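EF0056 (Enterococcus faecalis, PDB 6ORI) is of uncharacterised function, but as an enterococcal surface protein with immunoglobulin-like beta domains and bound calcium it is probably involved in biofilm formation. Local coordinates at residues Q20-L34 with R168-P182. Residues are numbered along the deposited sequence; the frame is centred on the assembly and turned at random.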
loop_
_atom_site.group_PDB
_atom_site.type_symbol
_atom_site.label_atom_id
_atom_site.label_comp_id
_atom_site.label_asym_id
_atom_site.label_seq_id
_atom_site.Cartn_x
_atom_site.Cartn_y
_atom_site.Cartn_z
ATOM N N GLN A 20 15.021 7.440 1.920
ATOM C CA GLN A 20 14.058 7.785 0.886
ATOM C C GLN A 20 13.980 9.299 0.784
ATOM O O GLN A 20 14.509 10.027 1.627
ATOM C CB GLN A 20 12.676 7.228 1.222
ATOM C CG GLN A 20 12.024 7.855 2.464
ATOM C CD GLN A 20 10.627 7.348 2.686
ATOM O OE1 GLN A 20 10.356 6.172 2.480
ATOM N NE2 GLN A 20 9.724 8.235 3.093
ATOM N N GLU A 21 13.305 9.773 -0.252
ATOM C CA GLU A 21 13.076 11.201 -0.421
ATOM C C GLU A 21 12.003 11.704 0.542
ATOM O O GLU A 21 10.878 11.202 0.542
ATOM C CB GLU A 21 12.643 11.495 -1.864
ATOM C CG GLU A 21 13.718 11.188 -2.907
ATOM C CD GLU A 21 13.425 11.754 -4.306
ATOM O OE1 GLU A 21 12.300 11.597 -4.855
ATOM O OE2 GLU A 21 14.355 12.362 -4.882
ATOM N N ASN A 22 12.360 12.695 1.362
ATOM C CA ASN A 22 11.412 13.365 2.261
ATOM C C ASN A 22 11.509 14.879 2.093
ATOM O O ASN A 22 11.875 15.578 3.034
ATOM C CB ASN A 22 11.686 12.985 3.723
ATOM C CG ASN A 22 11.465 11.507 3.990
ATOM O OD1 ASN A 22 10.426 10.949 3.634
ATOM N ND2 ASN A 22 12.444 10.863 4.622
ATOM N N PRO A 23 11.208 15.381 0.887
ATOM C CA PRO A 23 11.329 16.811 0.574
ATOM C C PRO A 23 10.212 17.679 1.146
ATOM O O PRO A 23 10.350 18.904 1.133
ATOM C CB PRO A 23 11.245 16.832 -0.946
ATOM C CG PRO A 23 10.363 15.671 -1.270
ATOM C CD PRO A 23 10.707 14.609 -0.265
ATOM N N GLY A 24 9.132 17.067 1.612
ATOM C CA GLY A 24 7.985 17.818 2.073
ATOM C C GLY A 24 6.808 17.487 1.187
ATOM O O GLY A 24 6.890 16.581 0.357
ATOM N N TYR A 25 5.723 18.224 1.375
ATOM C CA TYR A 25 4.453 17.916 0.734
ATOM C C TYR A 25 3.962 19.080 -0.082
ATOM O O TYR A 25 4.124 20.241 0.294
ATOM C CB TYR A 25 3.383 17.578 1.764
ATOM C CG TYR A 25 3.637 16.301 2.519
ATOM C CD1 TYR A 25 3.931 15.121 1.849
ATOM C CD2 TYR A 25 3.598 16.275 3.911
ATOM C CE1 TYR A 25 4.186 13.949 2.540
ATOM C CE2 TYR A 25 3.843 15.105 4.612
ATOM C CZ TYR A 25 4.140 13.946 3.921
ATOM O OH TYR A 25 4.380 12.782 4.618
ATOM N N THR A 26 3.364 18.766 -1.226
ATOM C CA THR A 26 2.608 19.755 -1.968
ATOM C C THR A 26 1.291 20.016 -1.221
ATOM O O THR A 26 0.896 19.255 -0.322
ATOM C CB THR A 26 2.267 19.272 -3.408
ATOM O OG1 THR A 26 1.303 18.220 -3.354
ATOM C CG2 THR A 26 3.471 18.754 -4.165
ATOM N N LYS A 27 0.581 21.058 -1.627
ATOM C CA LYS A 27 -0.803 21.192 -1.240
ATOM C C LYS A 27 -1.543 19.936 -1.684
ATOM O O LYS A 27 -1.104 19.218 -2.594
ATOM C CB LYS A 27 -1.431 22.439 -1.869
ATOM C CG LYS A 27 -1.608 22.360 -3.376
ATOM C CD LYS A 27 -2.305 23.606 -3.915
ATOM C CE LYS A 27 -3.769 23.640 -3.505
ATOM N NZ LYS A 27 -4.668 23.865 -4.677
ATOM N N ASN A 28 -2.678 19.673 -1.063
ATOM C CA ASN A 28 -3.477 18.527 -1.434
ATOM C C ASN A 28 -4.124 18.772 -2.777
ATOM O O ASN A 28 -4.778 19.793 -3.006
ATOM C CB ASN A 28 -4.488 18.224 -0.336
ATOM C CG ASN A 28 -3.800 17.888 0.983
ATOM O OD1 ASN A 28 -3.154 18.744 1.583
ATOM N ND2 ASN A 28 -3.903 16.645 1.411
ATOM N N TYR A 29 -3.867 17.855 -3.695
ATOM C CA TYR A 29 -4.352 17.957 -5.064
ATOM C C TYR A 29 -5.541 17.007 -5.266
ATOM O O TYR A 29 -6.145 16.568 -4.311
ATOM C CB TYR A 29 -3.198 17.699 -6.056
ATOM C CG TYR A 29 -2.237 18.862 -6.203
ATOM C CD1 TYR A 29 -2.678 20.089 -6.696
ATOM C CD2 TYR A 29 -0.895 18.738 -5.880
ATOM C CE1 TYR A 29 -1.777 21.161 -6.877
ATOM C CE2 TYR A 29 -0.010 19.793 -6.049
ATOM C CZ TYR A 29 -0.460 21.005 -6.518
ATOM O OH TYR A 29 0.423 22.057 -6.683
ATOM N N ASN A 30 -5.854 16.677 -6.510
ATOM C CA ASN A 30 -7.054 15.924 -6.828
ATOM C C ASN A 30 -6.753 14.538 -7.393
ATOM O O ASN A 30 -7.615 13.901 -7.980
ATOM C CB ASN A 30 -7.895 16.698 -7.842
ATOM C CG ASN A 30 -8.092 18.152 -7.456
ATOM O OD1 ASN A 30 -8.401 18.468 -6.301
ATOM N ND2 ASN A 30 -7.902 19.048 -8.423
ATOM N N PHE A 31 -5.526 14.084 -7.225
ATOM C CA PHE A 31 -5.190 12.678 -7.484
ATOM C C PHE A 31 -5.715 11.868 -6.323
ATOM O O PHE A 31 -5.751 12.373 -5.196
ATOM C CB PHE A 31 -3.685 12.503 -7.623
ATOM C CG PHE A 31 -3.104 13.302 -8.753
ATOM C CD1 PHE A 31 -2.688 14.609 -8.565
ATOM C CD2 PHE A 31 -2.983 12.756 -10.013
ATOM C CE1 PHE A 31 -2.173 15.342 -9.609
ATOM C CE2 PHE A 31 -2.479 13.484 -11.051
ATOM C CZ PHE A 31 -2.085 14.780 -10.854
ATOM N N SER A 32 -6.112 10.619 -6.539
ATOM C CA SER A 32 -6.584 9.802 -5.433
ATOM C C SER A 32 -5.957 8.429 -5.338
ATOM O O SER A 32 -6.096 7.803 -4.308
ATOM C CB SER A 32 -8.109 9.683 -5.419
ATOM O OG SER A 32 -8.581 9.128 -6.622
ATOM N N ASP A 33 -5.243 7.951 -6.347
ATOM C CA ASP A 33 -4.641 6.628 -6.221
ATOM C C ASP A 33 -3.435 6.484 -7.119
ATOM O O ASP A 33 -3.390 7.011 -8.229
ATOM C CB ASP A 33 -5.669 5.551 -6.565
ATOM C CG ASP A 33 -5.415 4.222 -5.874
ATOM O OD1 ASP A 33 -4.506 4.092 -5.015
ATOM O OD2 ASP A 33 -6.220 3.291 -6.132
ATOM N N LEU A 34 -2.448 5.771 -6.583
ATOM C CA LEU A 34 -1.266 5.368 -7.334
ATOM C C LEU A 34 -0.760 4.107 -6.675
ATOM O O LEU A 34 -0.498 4.091 -5.474
ATOM C CB LEU A 34 -0.224 6.483 -7.292
ATOM C CG LEU A 34 1.047 6.267 -8.098
ATOM C CD1 LEU A 34 0.745 6.150 -9.581
ATOM C CD2 LEU A 34 2.026 7.401 -7.825
ATOM N N ARG A 168 8.585 1.609 -3.137
ATOM C CA ARG A 168 7.752 2.776 -2.851
ATOM C C ARG A 168 7.415 3.459 -4.159
ATOM O O ARG A 168 8.321 3.779 -4.936
ATOM C CB ARG A 168 8.480 3.744 -1.916
ATOM C CG ARG A 168 7.715 5.046 -1.607
ATOM C CD ARG A 168 8.630 6.108 -1.005
ATOM N NE ARG A 168 7.898 7.179 -0.347
ATOM C CZ ARG A 168 8.381 8.393 -0.098
ATOM N NH1 ARG A 168 9.597 8.746 -0.482
ATOM N NH2 ARG A 168 7.621 9.261 0.549
ATOM N N ILE A 169 6.135 3.690 -4.429
ATOM C CA ILE A 169 5.712 4.471 -5.573
ATOM C C ILE A 169 5.038 5.750 -5.078
ATOM O O ILE A 169 4.320 5.742 -4.072
ATOM C CB ILE A 169 4.824 3.640 -6.519
ATOM C CG1 ILE A 169 4.677 4.347 -7.873
ATOM C CG2 ILE A 169 3.474 3.331 -5.876
ATOM C CD1 ILE A 169 4.016 3.504 -8.940
ATOM N N TYR A 170 5.328 6.867 -5.726
ATOM C CA TYR A 170 4.814 8.143 -5.263
ATOM C C TYR A 170 4.784 9.146 -6.393
ATOM O O TYR A 170 5.348 8.916 -7.450
ATOM C CB TYR A 170 5.617 8.670 -4.063
ATOM C CG TYR A 170 7.112 8.843 -4.252
ATOM C CD1 TYR A 170 7.969 7.738 -4.261
ATOM C CD2 TYR A 170 7.683 10.104 -4.338
ATOM C CE1 TYR A 170 9.346 7.903 -4.399
ATOM C CE2 TYR A 170 9.055 10.265 -4.477
ATOM C CZ TYR A 170 9.868 9.150 -4.493
ATOM O OH TYR A 170 11.234 9.256 -4.604
ATOM N N LEU A 171 4.078 10.246 -6.173
ATOM C CA LEU A 171 3.913 11.287 -7.168
ATOM C C LEU A 171 4.554 12.573 -6.696
ATOM O O LEU A 171 4.310 12.987 -5.558
ATOM C CB LEU A 171 2.426 11.497 -7.387
ATOM C CG LEU A 171 2.033 12.492 -8.459
ATOM C CD1 LEU A 171 2.443 11.972 -9.815
ATOM C CD2 LEU A 171 0.528 12.747 -8.400
ATOM N N VAL A 172 5.355 13.200 -7.553
ATOM C CA VAL A 172 5.931 14.507 -7.220
ATOM C C VAL A 172 5.467 15.539 -8.218
ATOM O O VAL A 172 4.985 15.211 -9.298
ATOM C CB VAL A 172 7.474 14.498 -7.158
ATOM C CG1 VAL A 172 7.982 13.457 -6.139
ATOM C CG2 VAL A 172 8.045 14.241 -8.524
ATOM N N SER A 173 5.619 16.797 -7.825
ATOM C CA SER A 173 5.186 17.926 -8.606
ATOM C C SER A 173 6.368 18.866 -8.843
ATOM O O SER A 173 6.936 19.407 -7.900
ATOM C CB SER A 173 4.093 18.642 -7.826
ATOM O OG SER A 173 3.809 19.895 -8.440
ATOM N N HIS A 174 6.745 19.041 -10.098
ATOM C CA HIS A 174 7.917 19.855 -10.428
ATOM C C HIS A 174 7.736 21.332 -10.010
ATOM O O HIS A 174 8.699 21.962 -9.550
ATOM C CB HIS A 174 8.268 19.738 -11.921
ATOM C CG HIS A 174 8.709 18.374 -12.356
ATOM N ND1 HIS A 174 9.577 17.589 -11.632
ATOM C CD2 HIS A 174 8.412 17.670 -13.473
ATOM C CE1 HIS A 174 9.781 16.449 -12.272
ATOM N NE2 HIS A 174 9.089 16.479 -13.397
ATOM N N GLN A 175 6.519 21.856 -10.126
ATOM C CA GLN A 175 6.237 23.260 -9.791
ATOM C C GLN A 175 6.317 23.494 -8.283
ATOM O O GLN A 175 6.381 24.637 -7.823
ATOM C CB GLN A 175 4.855 23.679 -10.325
ATOM C CG GLN A 175 3.673 22.951 -9.677
ATOM C CD GLN A 175 2.360 23.109 -10.409
ATOM O OE1 GLN A 175 2.325 23.487 -11.571
ATOM N NE2 GLN A 175 1.260 22.794 -9.723
ATOM N N ASP A 176 6.272 22.406 -7.521
ATOM C CA ASP A 176 6.386 22.444 -6.065
ATOM C C ASP A 176 7.744 21.899 -5.605
ATOM O O ASP A 176 7.855 21.250 -4.562
ATOM C CB ASP A 176 5.259 21.616 -5.439
ATOM C CG ASP A 176 3.884 22.176 -5.746
ATOM O OD1 ASP A 176 3.613 23.310 -5.294
ATOM O OD2 ASP A 176 3.070 21.505 -6.418
ATOM N N ASP A 177 8.767 22.145 -6.423
ATOM C CA ASP A 177 10.141 21.746 -6.113
ATOM C C ASP A 177 10.277 20.251 -5.814
ATOM O O ASP A 177 11.015 19.840 -4.929
ATOM C CB ASP A 177 10.682 22.599 -4.961
ATOM C CG ASP A 177 10.621 24.086 -5.272
ATOM O OD1 ASP A 177 10.714 24.444 -6.472
ATOM O OD2 ASP A 177 10.469 24.894 -4.332
ATOM N N ASP A 178 9.550 19.448 -6.585
ATOM C CA ASP A 178 9.579 17.980 -6.487
ATOM C C ASP A 178 9.115 17.434 -5.149
ATOM O O ASP A 178 9.457 16.315 -4.751
ATOM C CB ASP A 178 10.956 17.424 -6.858
ATOM C CG ASP A 178 11.229 17.526 -8.327
ATOM O OD1 ASP A 178 10.290 17.846 -9.081
ATOM O OD2 ASP A 178 12.388 17.275 -8.736
ATOM N N LYS A 179 8.306 18.223 -4.450
ATOM C CA LYS A 179 7.649 17.753 -3.253
ATOM C C LYS A 179 6.616 16.695 -3.625
ATOM O O LYS A 179 6.177 16.589 -4.795
ATOM C CB LYS A 179 6.994 18.912 -2.499
ATOM C CG LYS A 179 8.007 19.797 -1.767
ATOM C CD LYS A 179 7.291 20.911 -1.002
ATOM C CE LYS A 179 8.239 21.683 -0.121
ATOM N NZ LYS A 179 9.063 22.634 -0.928
ATOM N N ILE A 180 6.265 15.894 -2.636
ATOM C CA ILE A 180 5.377 14.770 -2.818
ATOM C C ILE A 180 3.929 15.162 -2.643
ATOM O O ILE A 180 3.576 15.914 -1.732
ATOM C CB ILE A 180 5.760 13.677 -1.821
ATOM C CG1 ILE A 180 7.181 13.205 -2.137
ATOM C CG2 ILE A 180 4.772 12.527 -1.851
ATOM C CD1 ILE A 180 7.715 12.190 -1.133
ATOM N N VAL A 181 3.065 14.639 -3.495
ATOM C CA VAL A 181 1.643 14.883 -3.370
ATOM C C VAL A 181 1.104 14.027 -2.231
ATOM O O VAL A 181 1.183 12.793 -2.273
ATOM C CB VAL A 181 0.935 14.575 -4.676
ATOM C CG1 VAL A 181 -0.539 14.865 -4.576
ATOM C CG2 VAL A 181 1.539 15.410 -5.800
ATOM N N PRO A 182 0.599 14.675 -1.167
ATOM C CA PRO A 182 0.303 13.881 0.032
ATOM C C PRO A 182 -0.844 12.898 -0.117
ATOM O O PRO A 182 -1.855 13.213 -0.712
ATOM C CB PRO A 182 -0.041 14.938 1.075
ATOM C CG PRO A 182 -0.500 16.120 0.283
ATOM C CD PRO A 182 0.269 16.106 -0.992
HETATM O O HOH W 1 11.892 7.963 -2.069
HETATM O O HOH W 2 11.363 14.483 -4.224
HETATM O O HOH W 3 8.122 11.662 2.265
HETATM O O HOH W 4 11.415 20.465 -1.768
HETATM O O HOH W 5 1.967 23.133 -3.071
HETATM O O HOH W 6 -3.340 15.105 -2.084
#
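The Arg168 guanidinium lies between two flat groups: the Gln20 amide covers one face, NE2 3.3 Å above its plane and the planes only 11° apart, and the Tyr170 ring the other. Both being donors, Gln20 NE2 and Arg168 NH2 stack without hydrogen bonding. The amide instead gives its N-H to Asn22 OD1 and takes one from Asn17. Arg168 runs out straight to NE, its CG turned away from the backbone N (chi1 177°), which lays the guanidinium over the Tyr170 ring, and NH1 donates in plane to a lone pair of Glu21 O at 3.0 Å. Glu185 supplies a salt bridge to NH2.

Tyr170 OH donates to Glu21 OE1 over 2.6 Å, approaching from above the carboxylate plane; Arg71 pairs with the same oxygen. A water joins Glu21 N, Arg168 NH1 and Tyr170 OH.

The Tyr25-Ile180 bridge adds the loop to strand 179-181, through Ile180 N to Gly24 O and Thr26 N to Ile180 O (2.9 Å). Thr26 CG2 rests on Ser173 CB and on the Asp176 side chain. Asp176 OD2 receives Tyr29 OH on its syn lone pair at 2.7 Å and Ser173 OG on the anti side; Gln175 NE2 then donates to Tyr29 OH, so the phenol oxygen both donates and accepts, which fixes its rotation.

Strands 31-34 and 168-173 face each other, axes 8.1 Å apart at 150°, consistent with beta-sandwich layers packing across a core of buried Phe31, Leu34, Ile169 and Leu171. Leu171 CD2 makes a CH-pi contact 3.7 Å from the Phe31 ring centroid, and Leu34 CD2 meets Ile169 CG1 at 4.0 Å.

Polar networks at both ends thus pin the segment leading into strand 31-38 across hairpin 168-181, and the Glu21 and Asp176 carboxylates, each taking several donors, are probably stabilised as anions.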